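Local structure of transcriptional regulator KdgR (Pseudomonas aeruginosa, 5Y6I) at residues A[149-154]-A[224-229]; A[113-118]-A[153-158]; A[199-204]-A[209-214]; A[134-139]-A[230-235]; A[94-99]-A[257-262]. The protein probably acts as a DNA-binding transcription factor of the IclR family, joining a helix-turn-helix domain to a GAF-like C-terminal domain. All blocks are in the same frame, centred on the assembly; numbering follows the deposited sequence.

How the contacts relate
Contacts 1 to 4 belong to the GAF-like C-terminal domain and share its five-stranded antiparallel sheet. Contacts 1 and 2 are the two halves of one packing event: helix 150-158 rests on strands 223-232 and 111-118, with contact centres about 4 Å apart. Contact 3 pairs the next strands along, and its Ser213 OG meets Ser150 OG of contact 1; their centres lie about 9 Å apart. Contact 4 lies further along strand 223-232, about 16 Å from contact 1 between centres, and is joined to contact 3 by a probable hydrogen bond from Glu210 N to Gly231 O at 2.9 Å. Contact 5 sits beyond the other face of the sheet, where Ala97 and Leu94 pack on Leu114 of contact 2.

Contact 1: residues A[149-154]-A[224-229]; sequences SSTGLV and AAVLTV
Thr151 and Val154 meet Val226 and Thr228 without any flat side chain between them, so there are no ring faces or edges across this contact; methyls, methine carbons and the Thr151 hydroxyl oxygen do the touching. Thr151 is split between two partners. Its CG2, placed anti to the backbone N (chi1 -49° for OG1), lies 4.0 Å from Val226 CB. The OG1 branch meets Thr228, where it lies 3.2 Å from CG2, the two threonine side chains crossing at about a right angle. One turn on, Val154 CB comes within 4.0 Å of Val226 CG1, so Val226 touches both Thr151 and Val154. The axes of segments 150-154 and 224-229 approach to 8.7 Å. At the helix start Ser149 is the N-cap, its OG accepting from Gly152 N at 3.2 Å. Val226 and Thr228 point toward the helix, whereas Leu227 points away and packs on helix 244-258, the layered build of a GAF-like domain. Thr228 OG1 is hydrogen-bonded to Phe113 O on the adjoining strand. With its hydroxyl engaged there, Thr228 presents a methyl to the helix, and cohesion across the contact is chiefly van der Waals packing of buried groups.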
# COMPACT_ATOMS: atom_id res chain seq x y z
N SER A 149 -5.87 26.78 -5.59
CA SER A 149 -6.99 26.07 -4.98
C SER A 149 -6.58 25.45 -3.65
O SER A 149 -5.40 25.28 -3.36
CB SER A 149 -7.55 24.99 -5.92
OG SER A 149 -6.56 24.05 -6.28
N SER A 150 -7.58 25.10 -2.84
CA SER A 150 -7.31 24.46 -1.55
C SER A 150 -6.90 23.02 -1.74
O SER A 150 -6.09 22.49 -0.97
CB SER A 150 -8.54 24.55 -0.66
OG SER A 150 -9.68 24.03 -1.33
N THR A 151 -7.46 22.37 -2.75
CA THR A 151 -7.07 21.02 -3.12
C THR A 151 -5.61 20.97 -3.57
O THR A 151 -4.87 20.04 -3.23
CB THR A 151 -8.00 20.54 -4.23
OG1 THR A 151 -9.36 20.80 -3.85
CG2 THR A 151 -7.82 19.08 -4.48
N GLY A 152 -5.18 21.97 -4.34
CA GLY A 152 -3.81 21.99 -4.82
C GLY A 152 -2.82 22.29 -3.72
O GLY A 152 -1.68 21.81 -3.77
N LEU A 153 -3.23 23.06 -2.71
CA LEU A 153 -2.30 23.39 -1.63
C LEU A 153 -2.05 22.20 -0.72
O LEU A 153 -0.91 21.98 -0.28
CB LEU A 153 -2.80 24.59 -0.83
CG LEU A 153 -2.88 25.92 -1.59
CD1 LEU A 153 -2.64 27.12 -0.69
CD2 LEU A 153 -1.88 25.95 -2.72
N VAL A 154 -3.08 21.40 -0.43
CA VAL A 154 -2.86 20.22 0.40
C VAL A 154 -1.90 19.27 -0.30
O VAL A 154 -0.93 18.79 0.30
CB VAL A 154 -4.18 19.52 0.75
CG1 VAL A 154 -3.87 18.22 1.55
CG2 VAL A 154 -5.10 20.46 1.53
N ALA A 224 -3.29 9.51 -0.75
CA ALA A 224 -4.17 8.78 -1.66
C ALA A 224 -5.06 9.71 -2.45
O ALA A 224 -5.27 9.52 -3.65
CB ALA A 224 -5.05 7.80 -0.87
N ALA A 225 -5.58 10.73 -1.77
CA ALA A 225 -6.52 11.67 -2.35
C ALA A 225 -6.57 12.90 -1.44
O ALA A 225 -5.93 12.95 -0.39
CB ALA A 225 -7.91 11.05 -2.51
N VAL A 226 -7.32 13.91 -1.89
CA VAL A 226 -7.69 15.06 -1.09
C VAL A 226 -9.20 15.18 -1.14
O VAL A 226 -9.80 15.02 -2.21
CB VAL A 226 -7.02 16.36 -1.59
CG1 VAL A 226 -7.40 17.56 -0.69
CG2 VAL A 226 -5.52 16.17 -1.62
N LEU A 227 -9.81 15.42 0.01
CA LEU A 227 -11.25 15.56 0.12
C LEU A 227 -11.54 16.98 0.56
O LEU A 227 -10.82 17.55 1.39
CB LEU A 227 -11.83 14.54 1.11
CG LEU A 227 -13.29 14.14 0.88
CD1 LEU A 227 -13.55 12.78 1.53
CD2 LEU A 227 -14.28 15.18 1.40
N THR A 228 -12.62 17.56 0.03
CA THR A 228 -12.72 19.00 -0.07
C THR A 228 -14.17 19.44 -0.06
O THR A 228 -14.99 18.88 -0.79
CB THR A 228 -12.07 19.45 -1.36
OG1 THR A 228 -12.41 18.47 -2.33
CG2 THR A 228 -10.59 19.48 -1.26
N VAL A 229 -14.47 20.47 0.74
CA VAL A 229 -15.81 21.04 0.84
C VAL A 229 -15.78 22.43 0.23
O VAL A 229 -14.79 23.16 0.34
CB VAL A 229 -16.27 21.08 2.31
CG1 VAL A 229 -17.62 21.81 2.44
CG2 VAL A 229 -16.35 19.67 2.89

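Contact 2: residues A[113-118]-A[153-158]; sequences FLAVWG and LVFAAF
Strand 113-118 and helix 153-158 run at 50° to each other, their segment axes 10.2 Å apart at closest approach. The backbones come nearest at Trp117 and Phe155, whose CA atoms are 7.8 Å apart. This is a helix laid on one face of the five-stranded antiparallel sheet in the GAF-like domain of an IclR-family regulator, and a single side chain, Phe155, bridges most of the gap. Its ring reaches in toward the strand with CG anti to the carbonyl carbon (chi1 -81°) and touches three consecutive residues. Trp117 CE3 sits over one face of the phenyl, displaced toward the rim, 3.8 Å from Phe155 CG. The six-membered ring of the indole and the phenyl ring are inclined at 54°, their centroids 5.4 Å apart, an oblique meeting that is neither a stack nor an edge-to-face pair. The two side chains run past each other in opposite directions, which also brings Trp117 CB up to Phe155 CE1. Ala115 takes the far end of the phenyl with its methyl, while the Val116 contribution is backbone, its own side chain pointing away from the helix. Phe155 further packs on Val226 and Ala122, on the strands flanking this one. Trp117 has a second role, since it also packs on Val131 of the second subunit and so carries the contact toward the dimer interface. At the edge of the phenyl, near its plane, Ala115 O lies 3.6 Å from Phe155 CZ.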
# COMPACT_ATOMS: atom_id res chain seq x y z
N PHE A 113 -15.97 17.02 -2.73
CA PHE A 113 -15.37 16.32 -3.87
C PHE A 113 -14.09 15.60 -3.46
O PHE A 113 -13.45 15.92 -2.45
CB PHE A 113 -15.11 17.26 -5.06
CG PHE A 113 -14.22 18.46 -4.76
CD1 PHE A 113 -12.88 18.45 -5.13
CD2 PHE A 113 -14.75 19.62 -4.23
CE1 PHE A 113 -12.07 19.59 -4.90
CE2 PHE A 113 -13.96 20.75 -4.00
CZ PHE A 113 -12.63 20.74 -4.33
N LEU A 114 -13.74 14.58 -4.24
CA LEU A 114 -12.50 13.84 -4.06
C LEU A 114 -11.60 14.09 -5.27
O LEU A 114 -12.06 14.01 -6.42
CB LEU A 114 -12.76 12.34 -3.89
CG LEU A 114 -11.59 11.51 -3.35
CD1 LEU A 114 -11.38 11.76 -1.85
CD2 LEU A 114 -11.85 10.03 -3.59
N ALA A 115 -10.35 14.43 -5.00
CA ALA A 115 -9.35 14.61 -6.03
C ALA A 115 -8.16 13.70 -5.75
O ALA A 115 -7.83 13.44 -4.59
CB ALA A 115 -8.88 16.05 -6.11
N VAL A 116 -7.54 13.22 -6.82
CA VAL A 116 -6.29 12.47 -6.77
C VAL A 116 -5.26 13.19 -7.63
O VAL A 116 -5.58 14.12 -8.37
CB VAL A 116 -6.46 11.02 -7.24
CG1 VAL A 116 -7.59 10.30 -6.45
CG2 VAL A 116 -6.72 11.00 -8.76
N TRP A 117 -4.01 12.74 -7.53
CA TRP A 117 -2.89 13.39 -8.20
C TRP A 117 -2.61 12.71 -9.53
O TRP A 117 -2.28 11.52 -9.57
CB TRP A 117 -1.66 13.39 -7.30
CG TRP A 117 -0.47 14.09 -7.86
CD1 TRP A 117 0.63 13.52 -8.46
CD2 TRP A 117 -0.28 15.51 -7.95
NE1 TRP A 117 1.51 14.49 -8.85
CE2 TRP A 117 0.98 15.72 -8.56
CE3 TRP A 117 -1.02 16.61 -7.53
CZ2 TRP A 117 1.50 17.00 -8.77
CZ3 TRP A 117 -0.51 17.88 -7.74
CH2 TRP A 117 0.74 18.06 -8.37
N GLY A 118 -2.76 13.45 -10.63
CA GLY A 118 -2.57 12.93 -11.95
C GLY A 118 -1.46 13.68 -12.67
O GLY A 118 -0.87 14.62 -12.14
N LEU A 153 -3.23 23.06 -2.71
CA LEU A 153 -2.30 23.39 -1.63
C LEU A 153 -2.05 22.20 -0.72
O LEU A 153 -0.91 21.98 -0.28
CB LEU A 153 -2.80 24.59 -0.83
CG LEU A 153 -2.88 25.92 -1.59
CD1 LEU A 153 -2.64 27.12 -0.69
CD2 LEU A 153 -1.88 25.95 -2.72
N VAL A 154 -3.08 21.40 -0.43
CA VAL A 154 -2.86 20.22 0.40
C VAL A 154 -1.90 19.27 -0.30
O VAL A 154 -0.93 18.79 0.30
CB VAL A 154 -4.18 19.52 0.75
CG1 VAL A 154 -3.87 18.22 1.55
CG2 VAL A 154 -5.10 20.46 1.53
N PHE A 155 -2.14 19.00 -1.59
CA PHE A 155 -1.18 18.22 -2.37
C PHE A 155 0.24 18.77 -2.21
O PHE A 155 1.15 18.05 -1.76
CB PHE A 155 -1.62 18.22 -3.85
CG PHE A 155 -2.71 17.19 -4.18
CD1 PHE A 155 -2.56 15.86 -3.85
CD2 PHE A 155 -3.88 17.58 -4.83
CE1 PHE A 155 -3.55 14.92 -4.16
CE2 PHE A 155 -4.88 16.64 -5.14
CZ PHE A 155 -4.71 15.31 -4.80
N ALA A 156 0.46 20.04 -2.54
CA ALA A 156 1.80 20.61 -2.37
C ALA A 156 2.30 20.46 -0.95
O ALA A 156 3.52 20.31 -0.73
CB ALA A 156 1.80 22.09 -2.76
N ALA A 157 1.40 20.50 0.03
CA ALA A 157 1.86 20.40 1.41
C ALA A 157 2.39 19.01 1.71
O ALA A 157 3.33 18.87 2.49
CB ALA A 157 0.72 20.76 2.36
N PHE A 158 1.81 17.97 1.09
CA PHE A 158 2.08 16.61 1.52
C PHE A 158 2.86 15.76 0.52
O PHE A 158 3.53 14.82 0.94
CB PHE A 158 0.76 15.91 1.87
CG PHE A 158 0.15 16.42 3.14
CD1 PHE A 158 -0.68 17.53 3.13
CD2 PHE A 158 0.47 15.84 4.35
CE1 PHE A 158 -1.22 18.02 4.31
CE2 PHE A 158 -0.06 16.32 5.54
CZ PHE A 158 -0.92 17.42 5.51

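Contact 3: residues A[199-204]-A[209-214]; sequences HAIHGL and VEALSA
Leu212 lays its CD1 methyl against Ala200 CB at 3.6 Å, the two facing each other in a non-hydrogen-bonded pair of an antiparallel beta hairpin. With CG anti to the backbone N (chi1 -164°), the leucine branch swings back toward the partner strand, and its own side of the sheet is covered further by Leu248 of helix 244-258. Ile201 and Ala211 occupy the other face, with CG1 and CB 3.7 Å apart, beside Ser150 of helix 150-158. Backbone bonds set the register. His199 and Ser213 form one hydrogen-bonded pair, with His199 N to Ser213 O at 2.8 Å. Ile201 and Ala211 form the next, bonded both ways. Toward the turn Gly203, at a positive phi of 72°, gives only a weak bond from its N to Val209 O. Glu210 bends at chi2; its side chain crosses that of His202 at about a right angle, with the carboxylate and ring planes 22° apart and OE2 lying 3.7 Å from His202 CB. The imidazole ND1 stays 4.8 Å from that same OE2, so this is proximity and not a salt bridge. Strand 199-202 is outermost in the sheet of this chain. Its attachment rests on main-chain bonding backed by the apolar pairs Ala200-Leu212 and Ile201-Ala211, and any electrostatic pull between His202 and Glu210 is probably secondary.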
# COMPACT_ATOMS: atom_id res chain seq x y z
N HIS A 199 -6.62 22.73 5.02
CA HIS A 199 -6.41 24.09 4.54
C HIS A 199 -7.71 24.69 4.03
O HIS A 199 -8.47 24.04 3.32
CB HIS A 199 -5.37 24.14 3.42
CG HIS A 199 -4.89 25.52 3.15
ND1 HIS A 199 -4.19 26.26 4.08
CD2 HIS A 199 -5.06 26.34 2.08
CE1 HIS A 199 -3.93 27.45 3.59
NE2 HIS A 199 -4.45 27.53 2.37
N ALA A 200 -7.93 25.96 4.39
CA ALA A 200 -9.05 26.76 3.94
C ALA A 200 -8.59 27.82 2.94
O ALA A 200 -7.47 28.34 3.04
CB ALA A 200 -9.74 27.44 5.12
N ILE A 201 -9.46 28.14 1.98
CA ILE A 201 -9.22 29.22 1.03
C ILE A 201 -10.49 30.03 0.86
O ILE A 201 -11.59 29.48 0.75
CB ILE A 201 -8.73 28.73 -0.36
CG1 ILE A 201 -9.86 28.02 -1.12
CG2 ILE A 201 -7.47 27.88 -0.21
CD1 ILE A 201 -9.69 27.99 -2.64
N HIS A 202 -10.34 31.35 0.83
CA HIS A 202 -11.46 32.27 0.69
C HIS A 202 -11.38 32.85 -0.72
O HIS A 202 -10.76 33.89 -0.96
CB HIS A 202 -11.39 33.35 1.78
CG HIS A 202 -11.07 32.80 3.14
ND1 HIS A 202 -11.58 31.60 3.59
CD2 HIS A 202 -10.26 33.25 4.12
CE1 HIS A 202 -11.11 31.35 4.80
NE2 HIS A 202 -10.30 32.34 5.14
N GLY A 203 -12.00 32.15 -1.68
CA GLY A 203 -12.10 32.66 -3.03
C GLY A 203 -10.83 32.65 -3.85
O GLY A 203 -10.84 33.15 -4.97
N LEU A 204 -9.74 32.08 -3.32
CA LEU A 204 -8.47 32.06 -4.03
C LEU A 204 -8.61 31.54 -5.46
O LEU A 204 -8.05 32.12 -6.39
CB LEU A 204 -7.45 31.22 -3.23
CG LEU A 204 -6.99 31.84 -1.90
CD1 LEU A 204 -6.04 30.93 -1.15
CD2 LEU A 204 -6.33 33.17 -2.13
N VAL A 209 -16.20 32.04 -3.58
CA VAL A 209 -16.38 30.62 -3.27
C VAL A 209 -15.29 30.21 -2.30
O VAL A 209 -14.10 30.47 -2.53
CB VAL A 209 -16.42 29.71 -4.52
CG1 VAL A 209 -17.33 30.25 -5.56
CG2 VAL A 209 -15.10 29.41 -5.09
N GLU A 210 -15.70 29.63 -1.18
CA GLU A 210 -14.79 29.21 -0.13
C GLU A 210 -14.69 27.69 -0.13
O GLU A 210 -15.71 26.99 -0.21
CB GLU A 210 -15.25 29.74 1.22
CG GLU A 210 -14.82 31.18 1.51
CD GLU A 210 -15.38 32.18 0.53
OE1 GLU A 210 -16.38 31.86 -0.14
OE2 GLU A 210 -14.83 33.31 0.44
N ALA A 211 -13.47 27.17 -0.05
CA ALA A 211 -13.22 25.74 -0.03
C ALA A 211 -12.51 25.35 1.25
O ALA A 211 -12.01 26.19 2.00
CB ALA A 211 -12.41 25.29 -1.26
N LEU A 212 -12.49 24.05 1.49
CA LEU A 212 -11.82 23.47 2.64
C LEU A 212 -11.33 22.10 2.20
O LEU A 212 -12.05 21.40 1.49
CB LEU A 212 -12.76 23.35 3.83
CG LEU A 212 -12.17 23.13 5.22
CD1 LEU A 212 -11.60 24.44 5.74
CD2 LEU A 212 -13.22 22.57 6.17
N SER A 213 -10.11 21.75 2.60
CA SER A 213 -9.43 20.59 2.05
C SER A 213 -8.61 19.88 3.11
O SER A 213 -7.89 20.52 3.88
CB SER A 213 -8.50 20.99 0.91
OG SER A 213 -9.20 21.69 -0.08
N ALA A 214 -8.66 18.55 3.08
CA ALA A 214 -7.88 17.68 3.94
C ALA A 214 -7.39 16.48 3.13
O ALA A 214 -8.04 16.09 2.15
CB ALA A 214 -8.68 17.17 5.14

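Contact 4: residues A[134-139]-A[230-235]; sequences VTVVTQ and VGPASI
Val136 is the residue through which loop 134-139 meets the C-terminal end of strand 223-232, the central strand of the five-stranded sheet of the GAF-like domain. The loop follows strand 121-128 and has no regular structure of its own. Just ahead of the contact, Thr135 OG1 makes a weak hydrogen bond to Ala130 O, a local tie within the loop. Val136 then points toward the strand. Its CG1 is anti to the carbonyl carbon (chi1 -66°), which leaves CG2 between the backbone N and the carbonyl carbon, and both methyls are presented to CG and CD of Pro232. CG1 is 3.9 Å from Pro232 CG, while CG2 faces the CD side of the ring and also reaches Gly231 CA, again at 3.9 Å. The Val136 carbonyl looks to another partner: its O is hydrogen-bonded to Thr111 OG1. Thr111 is also paired through its backbone with Val230, so one residue of the neighbouring strand holds both sides of this contact. Val137 points away from segment 230-235 and packs on Thr111 and Gln129. Thr138 comes next and packs on Phe113 and Leu144. All six loop residues touch a crystal neighbour, so their course may owe something to the lattice. Across the contact itself no hydrogen bond forms; the nearest approach is apolar, Val136 CG2 to Pro232 CD at 3.4 Å.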
# COMPACT_ATOMS: atom_id res chain seq x y z
N VAL A 134 -29.95 26.77 -6.07
CA VAL A 134 -28.84 26.94 -6.98
C VAL A 134 -27.57 26.71 -6.18
O VAL A 134 -27.48 27.15 -5.03
CB VAL A 134 -28.87 28.34 -7.62
CG1 VAL A 134 -27.55 28.65 -8.24
CG2 VAL A 134 -29.96 28.41 -8.65
N THR A 135 -26.61 25.96 -6.73
CA THR A 135 -25.37 25.71 -5.99
C THR A 135 -24.18 25.71 -6.93
O THR A 135 -24.29 25.38 -8.11
CB THR A 135 -25.36 24.36 -5.24
OG1 THR A 135 -25.03 23.31 -6.15
CG2 THR A 135 -26.72 24.06 -4.61
N VAL A 136 -23.03 26.06 -6.37
CA VAL A 136 -21.75 25.97 -7.07
C VAL A 136 -21.20 24.57 -6.90
O VAL A 136 -21.45 23.89 -5.90
CB VAL A 136 -20.74 27.00 -6.54
CG1 VAL A 136 -21.18 28.41 -6.82
CG2 VAL A 136 -20.52 26.76 -5.08
N VAL A 137 -20.40 24.15 -7.88
CA VAL A 137 -19.89 22.79 -7.96
C VAL A 137 -18.51 22.82 -8.61
O VAL A 137 -18.17 23.73 -9.35
CB VAL A 137 -20.86 21.87 -8.75
CG1 VAL A 137 -22.21 21.78 -8.05
CG2 VAL A 137 -21.09 22.42 -10.17
N THR A 138 -17.71 21.82 -8.28
CA THR A 138 -16.72 21.39 -9.25
C THR A 138 -17.38 20.29 -10.08
O THR A 138 -18.48 19.84 -9.78
CB THR A 138 -15.45 20.91 -8.55
OG1 THR A 138 -15.15 21.81 -7.48
CG2 THR A 138 -14.28 20.90 -9.51
N GLN A 139 -16.72 19.88 -11.15
CA GLN A 139 -17.23 18.73 -11.87
C GLN A 139 -16.14 17.68 -12.02
O GLN A 139 -14.94 17.99 -12.05
CB GLN A 139 -17.83 19.13 -13.21
CG GLN A 139 -16.86 19.52 -14.27
CD GLN A 139 -17.57 20.21 -15.41
OE1 GLN A 139 -17.93 21.38 -15.31
NE2 GLN A 139 -17.82 19.47 -16.49
N VAL A 230 -16.88 22.83 -0.41
CA VAL A 230 -16.85 24.05 -1.19
C VAL A 230 -18.24 24.66 -1.26
O VAL A 230 -19.25 23.95 -1.21
CB VAL A 230 -16.23 23.75 -2.58
CG1 VAL A 230 -17.06 22.73 -3.31
CG2 VAL A 230 -16.02 25.02 -3.39
N GLY A 231 -18.29 26.00 -1.35
CA GLY A 231 -19.52 26.75 -1.28
C GLY A 231 -19.28 28.24 -1.07
O GLY A 231 -18.35 28.65 -0.38
N PRO A 232 -20.15 29.07 -1.64
CA PRO A 232 -19.96 30.53 -1.52
C PRO A 232 -20.04 31.03 -0.08
O PRO A 232 -20.62 30.40 0.80
CB PRO A 232 -21.12 31.10 -2.36
CG PRO A 232 -21.51 30.01 -3.29
CD PRO A 232 -21.31 28.74 -2.49
N ALA A 233 -19.48 32.24 0.12
CA ALA A 233 -19.17 32.77 1.45
C ALA A 233 -20.40 32.88 2.35
O ALA A 233 -20.30 32.66 3.56
CB ALA A 233 -18.50 34.14 1.33
N SER A 234 -21.55 33.27 1.77
CA SER A 234 -22.83 33.40 2.45
C SER A 234 -23.17 32.19 3.33
O SER A 234 -23.13 32.30 4.56
CB SER A 234 -23.94 33.69 1.43
OG SER A 234 -23.87 32.91 0.25
N ILE A 235 -23.50 31.05 2.73
CA ILE A 235 -23.92 29.93 3.57
C ILE A 235 -22.73 29.29 4.27
O ILE A 235 -22.81 28.95 5.45
CB ILE A 235 -24.73 28.89 2.76
CG1 ILE A 235 -25.46 27.93 3.71
CG2 ILE A 235 -23.83 28.10 1.79
CD1 ILE A 235 -26.66 28.54 4.41

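Contact 5: residues A[94-99]-A[257-262]; sequences LKSAAA and WRMGYD
Ser96 OG is hydrogen-bonded to Asp92 O, one turn back in the chain, and the same oxygen rests against the thioether arm of Met259, 3.7 Å from its CG. Met259 SD lies a little farther from Ser96 OG, at 4.0 Å, and CE curls round beyond it because the chain bends at the last torsion (chi3 70°). A serine hydroxyl spent on a backbone carbonyl thus offers its flank to an apolar neighbour. The second approach is from Arg258, whose NH1 comes 3.2 Å from Ser96 O, but at too poor an angle for a hydrogen bond. Helix 93-108 here packs beside the C-terminal end of helix 244-258, in the helical layer on the face of the GAF-like sheet reached by Leu94 and Ala97. Gly260 follows with a positive phi of 101° and its N bonded to Trp257 O at 3.2 Å, where the chain turns off the helix. Trp257 faces the second subunit, in a cation-pi contact with Arg78 of that chain. On the exposed side Lys95 NZ stands 4.8 Å from Arg258 NH1, two like charges whose mutual repulsion is probably softened by solvent.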
# COMPACT_ATOMS: atom_id res chain seq x y z
N LEU A 94 -10.84 5.28 -4.10
CA LEU A 94 -12.09 5.61 -4.76
C LEU A 94 -13.23 4.76 -4.22
O LEU A 94 -14.35 5.26 -4.05
CB LEU A 94 -11.96 5.45 -6.27
CG LEU A 94 -11.70 6.78 -6.98
CD1 LEU A 94 -10.46 7.49 -6.44
CD2 LEU A 94 -11.63 6.63 -8.50
N LYS A 95 -12.95 3.49 -3.93
CA LYS A 95 -13.92 2.63 -3.26
C LYS A 95 -14.19 3.10 -1.84
O LYS A 95 -15.33 3.44 -1.48
CB LYS A 95 -13.42 1.18 -3.27
CG LYS A 95 -14.31 0.16 -2.52
CD LYS A 95 -13.71 -0.28 -1.17
CE LYS A 95 -14.81 -0.68 -0.18
NZ LYS A 95 -14.35 -0.82 1.24
N SER A 96 -13.14 3.18 -1.01
CA SER A 96 -13.34 3.43 0.42
C SER A 96 -13.97 4.79 0.68
O SER A 96 -14.63 4.98 1.72
CB SER A 96 -12.01 3.34 1.19
OG SER A 96 -11.14 2.36 0.65
N ALA A 97 -13.77 5.76 -0.21
CA ALA A 97 -14.23 7.12 0.06
C ALA A 97 -15.68 7.38 -0.35
O ALA A 97 -16.31 8.29 0.18
CB ALA A 97 -13.34 8.14 -0.65
N ALA A 98 -16.21 6.57 -1.27
CA ALA A 98 -17.46 6.90 -1.93
C ALA A 98 -18.61 7.10 -0.94
O ALA A 98 -19.39 8.06 -1.08
CB ALA A 98 -17.80 5.83 -2.96
N ALA A 99 -18.73 6.22 0.07
CA ALA A 99 -19.81 6.40 1.04
C ALA A 99 -19.58 7.59 1.96
O ALA A 99 -20.48 8.43 2.07
CB ALA A 99 -20.05 5.11 1.84
N TRP A 257 -8.11 5.50 8.01
CA TRP A 257 -8.02 4.34 8.88
C TRP A 257 -8.65 3.12 8.25
O TRP A 257 -8.24 1.98 8.54
CB TRP A 257 -8.67 4.68 10.22
CG TRP A 257 -8.76 3.57 11.22
CD1 TRP A 257 -7.97 3.38 12.31
CD2 TRP A 257 -9.74 2.53 11.25
NE1 TRP A 257 -8.39 2.26 13.01
CE2 TRP A 257 -9.47 1.73 12.37
CE3 TRP A 257 -10.82 2.20 10.41
CZ2 TRP A 257 -10.24 0.61 12.68
CZ3 TRP A 257 -11.58 1.09 10.72
CH2 TRP A 257 -11.29 0.30 11.85
N ARG A 258 -9.62 3.30 7.36
CA ARG A 258 -10.17 2.14 6.68
C ARG A 258 -9.24 1.60 5.60
O ARG A 258 -9.37 0.43 5.22
CB ARG A 258 -11.55 2.47 6.09
CG ARG A 258 -12.63 2.43 7.18
CD ARG A 258 -13.89 3.20 6.83
NE ARG A 258 -14.34 2.92 5.47
CZ ARG A 258 -15.56 3.20 5.02
NH1 ARG A 258 -15.88 2.93 3.76
NH2 ARG A 258 -16.46 3.73 5.84
N MET A 259 -8.32 2.41 5.12
CA MET A 259 -7.27 1.97 4.22
C MET A 259 -6.03 1.49 4.96
O MET A 259 -5.01 1.22 4.33
CB MET A 259 -6.92 3.09 3.25
CG MET A 259 -8.14 3.56 2.47
SD MET A 259 -7.72 4.48 0.99
CE MET A 259 -7.07 3.14 0.02
N GLY A 260 -6.07 1.38 6.28
CA GLY A 260 -4.98 0.78 7.01
C GLY A 260 -4.05 1.76 7.65
O GLY A 260 -3.13 1.35 8.38
N TYR A 261 -4.26 3.04 7.43
CA TYR A 261 -3.36 4.06 7.92
C TYR A 261 -3.47 4.16 9.43
O TYR A 261 -4.58 4.22 9.97
CB TYR A 261 -3.69 5.40 7.25
CG TYR A 261 -2.81 6.53 7.71
CD1 TYR A 261 -1.44 6.47 7.54
CD2 TYR A 261 -3.35 7.65 8.33
CE1 TYR A 261 -0.63 7.49 7.97
CE2 TYR A 261 -2.55 8.69 8.75
CZ TYR A 261 -1.19 8.59 8.58
OH TYR A 261 -0.37 9.62 9.01
N ASP A 262 -2.34 4.19 10.12
CA ASP A 262 -2.31 4.14 11.57
C ASP A 262 -2.48 5.50 12.23
O ASP A 262 -2.47 5.59 13.46
CB ASP A 262 -0.99 3.51 12.06
CG ASP A 262 0.25 4.19 11.49
OD1 ASP A 262 0.21 5.42 11.23
OD2 ASP A 262 1.28 3.50 11.31